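Local coordinates for conserved hypothetical protein (PDB 1YCY) that is of unknown function but belongs to the Sm-like family, whose members generally bind RNA, so it may do the same, at residues T32-D37 / G54-I59. Sequence-based numbering, arbitrary orientation.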
# COMPACT_ATOMS: atom_id res chain seq x y z
N THR A 32 -22.32 -18.10 16.16
CA THR A 32 -23.63 -17.81 16.75
C THR A 32 -23.59 -16.55 17.61
O THR A 32 -22.76 -16.45 18.51
CB THR A 32 -24.11 -19.00 17.63
OG1 THR A 32 -24.16 -20.20 16.85
CG2 THR A 32 -25.50 -18.70 18.24
N LEU A 33 -24.49 -15.60 17.37
CA LEU A 33 -24.54 -14.43 18.24
C LEU A 33 -25.01 -14.84 19.65
O LEU A 33 -26.20 -14.77 19.98
CB LEU A 33 -25.44 -13.32 17.67
CG LEU A 33 -25.63 -12.11 18.62
CD1 LEU A 33 -24.29 -11.54 19.00
CD2 LEU A 33 -26.52 -11.02 18.03
N GLU A 34 -24.06 -15.24 20.49
CA GLU A 34 -24.37 -15.58 21.88
C GLU A 34 -24.89 -14.40 22.69
O GLU A 34 -25.94 -14.51 23.32
CB GLU A 34 -23.16 -16.18 22.59
CG GLU A 34 -23.36 -16.33 24.09
CD GLU A 34 -22.33 -17.24 24.73
OE1 GLU A 34 -21.78 -18.13 24.03
OE2 GLU A 34 -22.08 -17.06 25.95
N ASP A 35 -24.18 -13.27 22.69
CA ASP A 35 -24.68 -12.08 23.38
C ASP A 35 -24.00 -10.80 22.91
O ASP A 35 -23.07 -10.85 22.10
CB ASP A 35 -24.53 -12.23 24.89
CG ASP A 35 -25.68 -11.59 25.64
OD1 ASP A 35 -26.72 -11.33 25.00
OD2 ASP A 35 -25.56 -11.34 26.86
N PHE A 36 -24.46 -9.66 23.43
CA PHE A 36 -23.95 -8.37 22.99
C PHE A 36 -24.34 -7.21 23.91
O PHE A 36 -25.24 -7.33 24.75
CB PHE A 36 -24.54 -8.07 21.62
CG PHE A 36 -26.03 -7.80 21.65
CD1 PHE A 36 -26.50 -6.52 21.90
CD2 PHE A 36 -26.93 -8.83 21.47
CE1 PHE A 36 -27.85 -6.26 21.95
CE2 PHE A 36 -28.29 -8.59 21.52
CZ PHE A 36 -28.76 -7.30 21.76
N ASP A 37 -23.70 -6.05 23.69
CA ASP A 37 -24.14 -4.78 24.30
C ASP A 37 -23.66 -3.56 23.50
O ASP A 37 -23.32 -3.67 22.31
CB ASP A 37 -23.68 -4.70 25.75
CG ASP A 37 -22.17 -4.61 25.87
OD1 ASP A 37 -21.48 -5.32 25.11
OD2 ASP A 37 -21.67 -3.84 26.74
N GLY A 54 -12.75 -21.19 17.47
CA GLY A 54 -12.76 -20.99 18.91
C GLY A 54 -14.07 -21.17 19.64
O GLY A 54 -15.15 -20.84 19.13
N LYS A 55 -13.98 -21.68 20.86
CA LYS A 55 -15.14 -21.79 21.72
C LYS A 55 -15.92 -20.46 21.73
O LYS A 55 -17.13 -20.47 21.68
CB LYS A 55 -14.76 -22.21 23.15
CG LYS A 55 -13.88 -23.47 23.26
N GLN A 56 -15.21 -19.33 21.77
CA GLN A 56 -15.88 -18.02 21.84
C GLN A 56 -15.05 -16.89 21.21
O GLN A 56 -13.92 -17.10 20.79
CB GLN A 56 -16.24 -17.68 23.29
CG GLN A 56 -17.24 -18.61 23.94
CD GLN A 56 -17.95 -17.98 25.13
OE1 GLN A 56 -17.42 -17.09 25.79
NE2 GLN A 56 -19.17 -18.43 25.39
N MSE A 57 -15.65 -15.70 21.14
CA MSE A 57 -14.99 -14.53 20.58
C MSE A 57 -15.63 -13.23 20.99
O MSE A 57 -16.83 -13.06 20.95
CB MSE A 57 -15.00 -14.62 19.08
CG MSE A 57 -14.71 -13.31 18.37
SE MSE A 57 -13.87 -13.72 16.64
CE MSE A 57 -14.37 -12.10 15.45
N LEU A 58 -14.79 -12.29 21.39
CA LEU A 58 -15.25 -10.97 21.73
C LEU A 58 -14.86 -10.01 20.64
O LEU A 58 -13.77 -10.14 20.06
CB LEU A 58 -14.62 -10.50 23.04
CG LEU A 58 -15.45 -10.63 24.31
CD1 LEU A 58 -14.55 -10.33 25.50
CD2 LEU A 58 -16.65 -9.69 24.29
N ILE A 59 -15.74 -9.06 20.36
CA ILE A 59 -15.51 -8.10 19.29
C ILE A 59 -16.15 -6.78 19.61
O ILE A 59 -17.30 -6.74 20.03
CB ILE A 59 -16.11 -8.55 17.98
CG1 ILE A 59 -16.06 -10.08 17.86
CG2 ILE A 59 -15.38 -7.89 16.85
CD1 ILE A 59 -16.84 -10.59 16.73
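E34 and Q56 meet from two strands of one antiparallel sheet, 30-36 and 51-60, that are not direct neighbours: strand 40-48 runs between them, and the CA atoms of E34 and Q56, the nearest across the pair, stand 8.8 Å apart. No backbone hydrogen bond joins the two segments, and the contact is made by this one pair of side chains over the intervening strand, where both also touch L42. The E34 CA–CB bond points toward 54-59, and CG, anti to the backbone N (chi1 170°), starts an extended chain that carries the carboxylate across. Q56 answers with an extended chain of its own, which brings the amide to the acid. Its NE2 lies 3.0 Å from E34 OE1 and 3.3 Å from E34 OE2, facing the O-C-O end of the carboxylate but tilted out of its plane. The carboxylate and amide planes are turned 72° apart, far from the coplanar pairing of a two-bond clasp. E34 OE1 stands well above the amide plane, where the N-H groups do not aim, so that approach is not a hydrogen bond. The backbone beneath E34 is irregular: L33 centres an inverse gamma turn, and a classic beta bulge sets E34 and D35 together opposite L42. Q56 OE1 makes a weak hydrogen bond with W14 NE1 of a second subunit, while L58 and I59 continue the bent five-stranded sheet of the Sm fold into that chain, as subunits pair edge to edge in Sm rings. With only 68 Å² buried, the geometry is consistent with a loose polar approach, probably electrostatic, beside the subunit interface.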